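Local structure of atpase (Escherichia coli, 1GL6) at residues 39-44 against 66-71. The protein probably couples the DNA-processing machinery of bacterial conjugation to a type IV secretion system, acting as a nucleotide-binding, ring-helicase-like ATPase at the cytoplasmic side of the membrane. Sequence-based numbering, arbitrary orientation.
With GNP (phosphoaminophosphonic acid-guanylate ester), chain I.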
ATOM      1  N   VAL B  39     -28.258 -26.454  22.674  1.00 56.71           N
ATOM      2  CA  VAL B  39     -28.921 -25.629  21.672  1.00 54.20           C
ATOM      3  C   VAL B  39     -28.515 -26.277  20.353  1.00 53.83           C
ATOM      4  O   VAL B  39     -27.541 -27.038  20.321  1.00 52.53           O
ATOM      5  CB  VAL B  39     -28.413 -24.178  21.706  1.00 51.80           C
ATOM      6  CG1 VAL B  39     -28.843 -23.506  22.983  1.00 48.79           C
ATOM      7  CG2 VAL B  39     -26.913 -24.159  21.588  1.00 50.56           C
ATOM      8  N   THR B  40     -29.245 -26.012  19.272  1.00 52.77           N
ATOM      9  CA  THR B  40     -28.877 -26.610  17.994  1.00 53.95           C
ATOM     10  C   THR B  40     -28.532 -25.612  16.902  1.00 52.83           C
ATOM     11  O   THR B  40     -29.119 -24.534  16.811  1.00 55.04           O
ATOM     12  CB  THR B  40     -29.964 -27.510  17.450  1.00 53.91           C
ATOM     13  OG1 THR B  40     -31.175 -26.759  17.328  1.00 56.59           O
ATOM     14  CG2 THR B  40     -30.156 -28.704  18.360  1.00 56.01           C
ATOM     15  N   VAL B  41     -27.576 -26.018  16.068  1.00 50.79           N
ATOM     16  CA  VAL B  41     -27.074 -25.243  14.940  1.00 48.47           C
ATOM     17  C   VAL B  41     -27.358 -26.029  13.661  1.00 47.20           C
ATOM     18  O   VAL B  41     -26.629 -26.952  13.325  1.00 48.52           O
ATOM     19  CB  VAL B  41     -25.545 -25.050  15.046  1.00 47.09           C
ATOM     20  CG1 VAL B  41     -25.055 -24.217  13.896  1.00 47.90           C
ATOM     21  CG2 VAL B  41     -25.174 -24.418  16.375  1.00 47.10           C
ATOM     22  N   ALA B  42     -28.421 -25.682  12.951  1.00 46.56           N
ATOM     23  CA  ALA B  42     -28.751 -26.384  11.712  1.00 49.90           C
ATOM     24  C   ALA B  42     -29.080 -27.856  11.976  1.00 52.68           C
ATOM     25  O   ALA B  42     -28.817 -28.729  11.145  1.00 54.94           O
ATOM     26  CB  ALA B  42     -27.594 -26.267  10.725  1.00 48.14           C
ATOM     27  N   GLY B  43     -29.663 -28.118  13.140  1.00 53.36           N
ATOM     28  CA  GLY B  43     -30.026 -29.477  13.491  1.00 54.99           C
ATOM     29  C   GLY B  43     -28.951 -30.216  14.268  1.00 54.74           C
ATOM     30  O   GLY B  43     -29.200 -31.286  14.812  1.00 56.68           O
ATOM     31  N   VAL B  44     -27.757 -29.637  14.330  1.00 53.13           N
ATOM     32  CA  VAL B  44     -26.653 -30.276  15.028  1.00 50.89           C
ATOM     33  C   VAL B  44     -26.500 -29.763  16.444  1.00 52.01           C
ATOM     34  O   VAL B  44     -26.235 -28.583  16.649  1.00 50.57           O
ATOM     35  CB  VAL B  44     -25.329 -30.041  14.273  1.00 49.19           C
ATOM     36  CG1 VAL B  44     -24.219 -30.877  14.867  1.00 46.92           C
ATOM     37  CG2 VAL B  44     -25.508 -30.385  12.816  1.00 51.06           C
ATOM     38  N   SER B  66     -31.193 -16.517   8.756  1.00 59.01           N
ATOM     39  CA  SER B  66     -32.379 -16.320   9.585  1.00 59.91           C
ATOM     40  C   SER B  66     -32.876 -17.623  10.173  1.00 57.56           C
ATOM     41  O   SER B  66     -32.998 -17.748  11.383  1.00 57.30           O
ATOM     42  CB  SER B  66     -33.510 -15.693   8.761  1.00 61.86           C
ATOM     43  OG  SER B  66     -33.173 -14.400   8.287  1.00 68.09           O
ATOM     44  N   VAL B  67     -33.175 -18.588   9.306  1.00 56.16           N
ATOM     45  CA  VAL B  67     -33.661 -19.885   9.745  1.00 54.72           C
ATOM     46  C   VAL B  67     -32.755 -20.467  10.820  1.00 55.59           C
ATOM     47  O   VAL B  67     -33.221 -21.104  11.768  1.00 56.00           O
ATOM     48  CB  VAL B  67     -33.724 -20.872   8.577  1.00 53.87           C
ATOM     49  CG1 VAL B  67     -34.180 -22.233   9.073  1.00 53.53           C
ATOM     50  CG2 VAL B  67     -34.675 -20.349   7.527  1.00 54.09           C
ATOM     51  N   LEU B  68     -31.459 -20.214  10.662  1.00 56.58           N
ATOM     52  CA  LEU B  68     -30.439 -20.707  11.575  1.00 56.47           C
ATOM     53  C   LEU B  68     -30.427 -19.958  12.898  1.00 57.48           C
ATOM     54  O   LEU B  68     -30.490 -20.570  13.963  1.00 59.37           O
ATOM     55  CB  LEU B  68     -29.067 -20.615  10.904  1.00 55.02           C
ATOM     56  CG  LEU B  68     -27.931 -21.403  11.565  1.00 52.52           C
ATOM     57  CD1 LEU B  68     -26.867 -21.673  10.533  1.00 51.52           C
ATOM     58  CD2 LEU B  68     -27.361 -20.658  12.772  1.00 52.37           C
ATOM     59  N   LEU B  69     -30.337 -18.635  12.835  1.00 58.80           N
ATOM     60  CA  LEU B  69     -30.318 -17.829  14.054  1.00 59.23           C
ATOM     61  C   LEU B  69     -31.622 -17.976  14.825  1.00 57.99           C
ATOM     62  O   LEU B  69     -31.632 -17.935  16.045  1.00 56.91           O
ATOM     63  CB  LEU B  69     -30.076 -16.349  13.718  1.00 61.26           C
ATOM     64  CG  LEU B  69     -28.624 -15.829  13.720  1.00 65.45           C
ATOM     65  CD1 LEU B  69     -27.819 -16.417  12.565  1.00 65.71           C
ATOM     66  CD2 LEU B  69     -28.632 -14.315  13.623  1.00 65.23           C
ATOM     67  N   ARG B  70     -32.715 -18.153  14.093  1.00 58.20           N
ATOM     68  CA  ARG B  70     -34.029 -18.298  14.689  1.00 57.58           C
ATOM     69  C   ARG B  70     -34.069 -19.609  15.462  1.00 57.99           C
ATOM     70  O   ARG B  70     -34.570 -19.668  16.593  1.00 57.21           O
ATOM     71  CB  ARG B  70     -35.088 -18.293  13.586  1.00 57.88           C
ATOM     72  CG  ARG B  70     -36.478 -17.876  14.022  1.00 55.89           C
ATOM     73  CD  ARG B  70     -37.431 -17.838  12.847  1.00 55.08           C
ATOM     74  NE  ARG B  70     -37.036 -16.845  11.855  1.00 56.56           N
ATOM     75  CZ  ARG B  70     -36.932 -17.098  10.554  1.00 59.24           C
ATOM     76  NH1 ARG B  70     -37.189 -18.314  10.091  1.00 60.98           N
ATOM     77  NH2 ARG B  70     -36.584 -16.134   9.709  1.00 60.04           N
ATOM     78  N   GLU B  71     -33.523 -20.655  14.846  1.00 56.89           N
ATOM     79  CA  GLU B  71     -33.471 -21.984  15.461  1.00 54.14           C
ATOM     80  C   GLU B  71     -32.589 -21.966  16.702  1.00 51.76           C
ATOM     81  O   GLU B  71     -32.904 -22.572  17.716  1.00 52.99           O
ATOM     82  CB  GLU B  71     -32.938 -23.017  14.456  1.00 54.75           C
ATOM     83  CG  GLU B  71     -32.276 -24.242  15.103  1.00 55.88           C
ATOM     84  CD  GLU B  71     -32.018 -25.395  14.140  1.00 57.34           C
ATOM     85  OE1 GLU B  71     -31.275 -26.320  14.540  1.00 57.60           O
ATOM     86  OE2 GLU B  71     -32.563 -25.386  13.008  1.00 59.05           O
TER
HETATM   87  PG  GNP I 701     -34.457 -13.027   3.914  0.65 83.05           P
HETATM   88  O1G GNP I 701     -35.348 -11.949   4.442  0.65 82.18           O
HETATM   89  O2G GNP I 701     -33.838 -12.586   2.589  0.65 80.33           O
HETATM   90  O3G GNP I 701     -35.153 -14.324   3.741  0.65 82.28           O
HETATM   91  N3B GNP I 701     -33.247 -13.093   5.167  0.65 79.37           N
HETATM   92  PB  GNP I 701     -31.924 -14.148   5.158  0.65 78.45           P
HETATM   93  O1B GNP I 701     -30.933 -13.734   4.172  0.65 78.70           O
HETATM   94  O2B GNP I 701     -31.461 -14.277   6.567  0.65 79.45           O
HETATM   95  O3A GNP I 701     -32.585 -15.544   4.653  0.65 78.72           O
HETATM   96  PA  GNP I 701     -33.450 -16.595   5.391  0.65 79.94           P
HETATM   97  O1A GNP I 701     -32.686 -17.260   6.442  0.65 79.21           O
HETATM   98  O2A GNP I 701     -34.752 -15.909   5.756  0.65 79.63           O
HETATM   99  O5' GNP I 701     -33.711 -17.622   4.313  0.65 79.26           O
HETATM  100  C5' GNP I 701     -34.430 -17.301   3.115  0.65 81.48           C
HETATM  101  C4' GNP I 701     -34.990 -18.534   2.516  0.65 81.71           C
HETATM  102  O4' GNP I 701     -35.505 -19.468   3.392  0.65 82.12           O
HETATM  103  C3' GNP I 701     -36.119 -18.219   1.503  0.65 83.15           C
HETATM  104  O3' GNP I 701     -35.614 -18.130   0.156  0.65 83.40           O
HETATM  105  C2' GNP I 701     -37.126 -19.375   1.684  0.65 83.86           C
HETATM  106  O2' GNP I 701     -36.983 -20.409   0.754  0.65 84.09           O
HETATM  107  C1' GNP I 701     -36.832 -19.829   3.082  0.65 83.73           C
HETATM  108  N9  GNP I 701     -37.786 -19.244   4.077  0.65 84.53           N
HETATM  109  C8  GNP I 701     -37.415 -18.303   5.140  0.65 85.74           C
HETATM  110  N7  GNP I 701     -38.462 -17.974   5.853  0.65 86.04           N
HETATM  111  C5  GNP I 701     -39.583 -18.727   5.230  0.65 86.29           C
HETATM  112  C6  GNP I 701     -41.002 -18.764   5.602  0.65 86.96           C
HETATM  113  O6  GNP I 701     -41.567 -18.204   6.471  0.65 85.91           O
HETATM  114  N1  GNP I 701     -41.712 -19.608   4.755  0.65 86.84           N
HETATM  115  C2  GNP I 701     -41.042 -20.263   3.737  0.65 86.75           C
HETATM  116  N2  GNP I 701     -41.971 -21.066   3.007  0.65 87.00           N
HETATM  117  N3  GNP I 701     -39.818 -20.292   3.347  0.65 85.87           N
HETATM  118  C4  GNP I 701     -39.115 -19.464   4.177  0.65 85.42           C
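Glu71 reaches from helix 65-78 to the turn between strands 40-41 and 44-45, where a single carboxylate oxygen, OE1, takes two hydrogen bonds. The hydroxyl of Thr40 donates through OG1, 2.8 Å from Glu71 OE1, on the anti side of the carboxylate and 25° out of its plane. Gly43 N, also 2.8 Å from Glu71 OE1, comes in on the syn side with a somewhat bent N-H...O angle of 143°. Glu71 extends this far because CG stands anti to the backbone N (chi1 155°) and the chain stays extended beyond it, crossing the Thr40 side chain at about a right angle. With two donors on one oxygen, the carboxylate ties strand 40-41 to the turn that follows it. Shortening Glu71 to an alanine would take away the acceptor that Thr40 OG1 and Gly43 N share, and the turn would probably be freer to shift against the helix.

Backbone bonds close the hairpin itself: Val41 N donates to Val44 O and Val44 N to Val41 O, framing a type I' turn with Ala42 and Gly43 at its corners. Apolar packing adds a looser contact, with Val41 CG1 4.4 Å from Leu68 CD2; both side chains also rest on Val340 of the central sheet.

At the nucleotide end of 66-71, the contacts are with GNP instead. Val67 N donates to GNP O1A at 3.2 Å, and Ser66 N to GNP O2B at 3.1 Å, while Gly62 N of the same chain also binds the nucleotide. This is the P-loop (Walker A) arrangement of P-loop NTPases: the helix that starts at the phosphates carries, five residues past Ser66, the glutamate that holds the small two-stranded hairpin.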